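Local coordinates for protein agglutinin (Galanthus nivalis, PDB 1JPC) that binds alpha-D-linked mannose, with high affinity for alpha-(1-3)-mannose oligomers, and shows antiviral activity that may contribute to plant defence, at residues Gly19-Ile24 with Lys90-Val95; Val64-Pro67 with Pro71-Ala74. One frame throughout, in Å; residues are numbered along the deposited sequence.

The two contacts illustrate how a bulb-type lectin, built from three antiparallel sheets, is tied together and how it forms its sugar sites. Contact 1 (Gly19-Ile24 with Lys90-Val95) packs two different sheets against each other; contact 2 (Val64-Pro67 with Pro71-Ala74) is a hairpin within the remaining sheet, nested along the chain inside the loop that contact 1 closes. Their centres lie about 21 Å apart, on opposite sides of the chain's centre, and their nearest atoms stay about 6 Å from each other. Each borders its own mannose pocket: Asp91 and Asn93 hold one sugar at contact 1, whereas the side chain of Tyr65 comes within about 3 Å of another mannose at contact 2.

Contact 1 of 2, residues Gly19-Ile24 with Lys90-Val95; sequences GSFVFI and KDRNVV. With MAN (alpha-D-mannopyranose), chain B.
Phe21 lies under the aliphatic part of Arg92, whose CG sits 3.5 Å from the ring centroid and only 8° off the normal, a CH-pi contact almost over the middle of the face. CB and CD flank that carbon, so a run of three methylene groups covers the ring, crossing the phenylalanine side chain at about a right angle. Farther out the Arg92 chain bends at chi3, and its guanidinium, turned 72° from the ring plane, makes a salt bridge through NH1 with Asp35 rather than stacking. At the rim of the same ring, in its plane, the backbone O of Lys90 stands 3.6 Å from CE2 of Phe21.

A second, looser CH-pi contact follows along the strand: CG1 of Val94 is 4.1 Å from the Phe23 ring centroid, displaced toward the rim. Here the sheet of strand 21-25 meets that of strand 94-103, which is continued by a strand of a second subunit.

The side chains that alternate with Arg92 and Val94 face the sugar. Asp91 OD1 accepts from Asn93 N at 3.2 Å, closing an Asx turn, and also from Gln89 NE2. Asp91 OD2 receives the mannose O2 hydroxyl at 2.7 Å, while Asn93 ND2 donates to that O2 at 2.9 Å, nearly straight at 175°; Gln89 and Tyr97 add further bonds to the sugar. The chemistry is thus divided by alternation: Arg92 and Val94 pack on aromatic faces, and Asp91 and Asn93, alternating with them, grip one hydroxyl as acceptor and donor.

Contact 2 of 2, residues Val64-Pro67 with Pro71-Ala74; sequences VYNP and PIWA
The Tyr65 ring meets Pro71 obliquely, its CE1 lying 3.9 Å from Pro71 CD. The Trp73 indole receives CG2 of Val64 at CE3 (4.0 Å), again at a slant. These aromatic groups project from opposite faces of the hairpin, Tyr65 with Pro71 and Trp73 with Val64.

Two backbone bonds join the strands: Val64 N donates to Trp73 O at 2.9 Å, and Ile72 N to Val64 O at 2.8 Å. Val64 O is also approached by Pro71 CA at 3.6 Å, a CH contact beside the stronger bond. A beta bulge shifts the register by one between Val64 and Tyr65. Ile72 CG1 lies anti to its carbonyl carbon (chi1 -58°), and the branch it starts carries CD1 to Asn66 CB, 4.0 Å away; Asn66 OD1 meanwhile accepts from Lys70 N within the turn.

Tyr65 and Pro71-Ala74 belong to a glycan pocket occupied in this crystal, which thus takes residues from both strands. The two backbone bonds and the apolar packing are consistent with a hairpin that holds these pocket residues in fixed relation.

Contact 1 of 2, residues Gly19-Ile24 with Lys90-Val95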
loop_
_atom_site.group_PDB
_atom_site.type_symbol
_atom_site.label_atom_id
_atom_site.label_comp_id
_atom_site.label_asym_id
_atom_site.label_seq_id
_atom_site.Cartn_x
_atom_site.Cartn_y
_atom_site.Cartn_z
ATOM N N GLY A 19 -7.579 1.646 1.850
ATOM C CA GLY A 19 -8.202 2.914 1.508
ATOM C C GLY A 19 -8.742 3.580 2.761
ATOM O O GLY A 19 -8.009 3.731 3.742
ATOM N N SER A 20 -10.030 3.925 2.751
ATOM C CA SER A 20 -10.675 4.576 3.897
ATOM C C SER A 20 -11.346 3.597 4.858
ATOM O O SER A 20 -12.014 4.021 5.804
ATOM C CB SER A 20 -11.714 5.600 3.421
ATOM O OG SER A 20 -12.763 4.974 2.697
ATOM N N PHE A 21 -11.168 2.296 4.615
ATOM C CA PHE A 21 -11.773 1.248 5.449
ATOM C C PHE A 21 -10.796 0.746 6.530
ATOM O O PHE A 21 -9.639 0.412 6.229
ATOM C CB PHE A 21 -12.200 0.033 4.592
ATOM C CG PHE A 21 -12.964 0.382 3.345
ATOM C CD1 PHE A 21 -13.882 1.423 3.331
ATOM C CD2 PHE A 21 -12.759 -0.350 2.172
ATOM C CE1 PHE A 21 -14.585 1.737 2.170
ATOM C CE2 PHE A 21 -13.456 -0.047 1.010
ATOM C CZ PHE A 21 -14.371 1.000 1.009
ATOM N N VAL A 22 -11.272 0.672 7.771
ATOM C CA VAL A 22 -10.463 0.193 8.890
ATOM C C VAL A 22 -11.265 -0.836 9.688
ATOM O O VAL A 22 -12.384 -0.570 10.123
ATOM C CB VAL A 22 -10.019 1.352 9.830
ATOM C CG1 VAL A 22 -9.199 0.801 11.003
ATOM C CG2 VAL A 22 -9.189 2.388 9.054
ATOM N N PHE A 23 -10.720 -2.037 9.797
ATOM C CA PHE A 23 -11.353 -3.128 10.533
ATOM C C PHE A 23 -10.454 -3.219 11.766
ATOM O O PHE A 23 -9.343 -3.750 11.696
ATOM C CB PHE A 23 -11.285 -4.408 9.694
ATOM C CG PHE A 23 -12.132 -5.534 10.217
ATOM C CD1 PHE A 23 -13.483 -5.333 10.510
ATOM C CD2 PHE A 23 -11.585 -6.802 10.401
ATOM C CE1 PHE A 23 -14.275 -6.375 10.975
ATOM C CE2 PHE A 23 -12.375 -7.854 10.868
ATOM C CZ PHE A 23 -13.723 -7.636 11.156
ATOM N N ILE A 24 -10.931 -2.686 12.885
ATOM C CA ILE A 24 -10.122 -2.625 14.087
ATOM C C ILE A 24 -10.615 -3.387 15.323
ATOM O O ILE A 24 -11.812 -3.416 15.625
ATOM C CB ILE A 24 -9.865 -1.127 14.445
ATOM C CG1 ILE A 24 -8.929 -0.994 15.647
ATOM C CG2 ILE A 24 -11.195 -0.401 14.681
ATOM C CD1 ILE A 24 -8.542 0.428 15.947
ATOM N N LYS A 90 -11.383 -4.637 -1.300
ATOM C CA LYS A 90 -11.545 -3.342 -1.934
ATOM C C LYS A 90 -13.021 -2.944 -2.089
ATOM O O LYS A 90 -13.335 -1.754 -2.212
ATOM C CB LYS A 90 -10.826 -3.322 -3.292
ATOM C CG LYS A 90 -11.328 -4.329 -4.307
ATOM C CD LYS A 90 -10.460 -4.298 -5.545
ATOM C CE LYS A 90 -10.991 -5.223 -6.629
ATOM N NZ LYS A 90 -10.053 -5.251 -7.794
ATOM N N ASP A 91 -13.921 -3.928 -2.068
ATOM C CA ASP A 91 -15.349 -3.661 -2.189
ATOM C C ASP A 91 -16.011 -3.462 -0.826
ATOM O O ASP A 91 -17.236 -3.472 -0.716
ATOM C CB ASP A 91 -16.059 -4.765 -2.989
ATOM C CG ASP A 91 -16.102 -6.103 -2.263
ATOM O OD1 ASP A 91 -15.449 -6.283 -1.213
ATOM O OD2 ASP A 91 -16.796 -7.003 -2.772
ATOM N N ARG A 92 -15.185 -3.266 0.203
ATOM C CA ARG A 92 -15.618 -3.036 1.582
ATOM C C ARG A 92 -16.206 -4.234 2.328
ATOM O O ARG A 92 -16.766 -4.082 3.420
ATOM C CB ARG A 92 -16.556 -1.824 1.684
ATOM C CG ARG A 92 -16.539 -1.174 3.064
ATOM C CD ARG A 92 -17.445 0.032 3.134
ATOM N NE ARG A 92 -18.851 -0.340 3.049
ATOM C CZ ARG A 92 -19.854 0.530 2.975
ATOM N NH1 ARG A 92 -19.610 1.839 2.980
ATOM N NH2 ARG A 92 -21.102 0.086 2.885
ATOM N N ASN A 93 -16.079 -5.425 1.758
ATOM C CA ASN A 93 -16.570 -6.636 2.418
ATOM C C ASN A 93 -15.370 -7.236 3.157
ATOM O O ASN A 93 -14.227 -7.060 2.730
ATOM C CB ASN A 93 -17.095 -7.645 1.376
ATOM C CG ASN A 93 -18.210 -8.535 1.913
ATOM O OD1 ASN A 93 -18.571 -8.465 3.078
ATOM N ND2 ASN A 93 -18.777 -9.355 1.048
ATOM N N VAL A 94 -15.617 -7.837 4.315
ATOM C CA VAL A 94 -14.572 -8.501 5.081
ATOM C C VAL A 94 -14.975 -9.960 4.895
ATOM O O VAL A 94 -16.067 -10.364 5.298
ATOM C CB VAL A 94 -14.611 -8.107 6.564
ATOM C CG1 VAL A 94 -13.579 -8.899 7.328
ATOM C CG2 VAL A 94 -14.365 -6.617 6.709
ATOM N N VAL A 95 -14.112 -10.736 4.253
ATOM C CA VAL A 95 -14.413 -12.122 3.937
ATOM C C VAL A 95 -13.325 -13.116 4.375
ATOM O O VAL A 95 -12.141 -12.788 4.359
ATOM C CB VAL A 95 -14.595 -12.251 2.402
ATOM C CG1 VAL A 95 -15.131 -13.617 2.014
ATOM C CG2 VAL A 95 -15.483 -11.138 1.882
HETATM C C1 MAN B . -19.720 -10.675 -2.090
HETATM C C2 MAN B . -18.362 -10.209 -2.604
HETATM C C3 MAN B . -17.427 -11.411 -2.792
HETATM C C4 MAN B . -17.361 -12.253 -1.513
HETATM C C5 MAN B . -18.765 -12.596 -1.011
HETATM C C6 MAN B . -18.762 -13.274 0.345
HETATM O O2 MAN B . -17.796 -9.298 -1.676
HETATM O O3 MAN B . -16.120 -10.958 -3.118
HETATM O O4 MAN B . -16.643 -13.452 -1.772
HETATM O O5 MAN B . -19.553 -11.393 -0.879
HETATM O O6 MAN B . -20.006 -13.098 1.010
#

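Contact 2 of 2, residues Val64-Pro67 with Pro71-Ala74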
loop_
_atom_site.group_PDB
_atom_site.type_symbol
_atom_site.label_atom_id
_atom_site.label_comp_id
_atom_site.label_asym_id
_atom_site.label_seq_id
_atom_site.Cartn_x
_atom_site.Cartn_y
_atom_site.Cartn_z
ATOM N N VAL A 64 -12.879 -13.575 18.685
ATOM C CA VAL A 64 -12.453 -12.458 19.528
ATOM C C VAL A 64 -12.292 -13.032 20.947
ATOM O O VAL A 64 -13.254 -13.548 21.522
ATOM C CB VAL A 64 -13.506 -11.330 19.565
ATOM C CG1 VAL A 64 -13.125 -10.283 20.609
ATOM C CG2 VAL A 64 -13.619 -10.680 18.213
ATOM N N TYR A 65 -11.083 -12.971 21.496
ATOM C CA TYR A 65 -10.800 -13.501 22.831
ATOM C C TYR A 65 -10.496 -12.427 23.866
ATOM O O TYR A 65 -9.865 -11.421 23.545
ATOM C CB TYR A 65 -9.585 -14.430 22.781
ATOM C CG TYR A 65 -9.830 -15.779 22.164
ATOM C CD1 TYR A 65 -10.635 -16.721 22.801
ATOM C CD2 TYR A 65 -9.241 -16.125 20.948
ATOM C CE1 TYR A 65 -10.853 -17.975 22.244
ATOM C CE2 TYR A 65 -9.450 -17.379 20.380
ATOM C CZ TYR A 65 -10.258 -18.298 21.034
ATOM O OH TYR A 65 -10.481 -19.535 20.477
ATOM N N ASN A 66 -10.943 -12.618 25.106
ATOM C CA ASN A 66 -10.606 -11.654 26.151
ATOM C C ASN A 66 -9.284 -12.152 26.754
ATOM O O ASN A 66 -8.815 -13.237 26.393
ATOM C CB ASN A 66 -11.733 -11.499 27.196
ATOM C CG ASN A 66 -11.942 -12.735 28.072
ATOM O OD1 ASN A 66 -11.248 -13.743 27.959
ATOM N ND2 ASN A 66 -12.914 -12.640 28.966
ATOM N N PRO A 67 -8.646 -11.376 27.644
ATOM C CA PRO A 67 -7.377 -11.844 28.216
ATOM C C PRO A 67 -7.428 -13.241 28.855
ATOM O O PRO A 67 -6.480 -14.018 28.745
ATOM C CB PRO A 67 -7.048 -10.758 29.231
ATOM C CG PRO A 67 -7.596 -9.523 28.564
ATOM C CD PRO A 67 -8.956 -10.010 28.114
ATOM N N PRO A 71 -13.898 -17.001 24.526
ATOM C CA PRO A 71 -14.427 -16.425 23.279
ATOM C C PRO A 71 -15.631 -15.501 23.486
ATOM O O PRO A 71 -16.687 -15.923 23.954
ATOM C CB PRO A 71 -14.800 -17.666 22.462
ATOM C CG PRO A 71 -15.112 -18.689 23.510
ATOM C CD PRO A 71 -14.005 -18.467 24.508
ATOM N N ILE A 72 -15.449 -14.235 23.128
ATOM C CA ILE A 72 -16.466 -13.195 23.244
ATOM C C ILE A 72 -17.388 -13.199 22.017
ATOM O O ILE A 72 -18.569 -12.863 22.113
ATOM C CB ILE A 72 -15.788 -11.794 23.353
ATOM C CG1 ILE A 72 -14.841 -11.751 24.556
ATOM C CG2 ILE A 72 -16.824 -10.690 23.432
ATOM C CD1 ILE A 72 -15.502 -12.056 25.890
ATOM N N TRP A 73 -16.835 -13.554 20.861
ATOM C CA TRP A 73 -17.580 -13.604 19.608
ATOM C C TRP A 73 -16.814 -14.508 18.655
ATOM O O TRP A 73 -15.594 -14.644 18.771
ATOM C CB TRP A 73 -17.692 -12.192 19.010
ATOM C CG TRP A 73 -18.356 -12.124 17.646
ATOM C CD1 TRP A 73 -19.683 -11.929 17.387
ATOM C CD2 TRP A 73 -17.714 -12.254 16.367
ATOM N NE1 TRP A 73 -19.909 -11.934 16.033
ATOM C CE2 TRP A 73 -18.722 -12.133 15.381
ATOM C CE3 TRP A 73 -16.387 -12.467 15.959
ATOM C CZ2 TRP A 73 -18.448 -12.217 14.011
ATOM C CZ3 TRP A 73 -16.112 -12.554 14.598
ATOM C CH2 TRP A 73 -17.142 -12.429 13.639
ATOM N N ALA A 74 -17.520 -15.157 17.738
ATOM C CA ALA A 74 -16.868 -16.024 16.764
ATOM C C ALA A 74 -17.701 -16.043 15.502
ATOM O O ALA A 74 -18.889 -15.726 15.542
ATOM C CB ALA A 74 -16.703 -17.428 17.305
#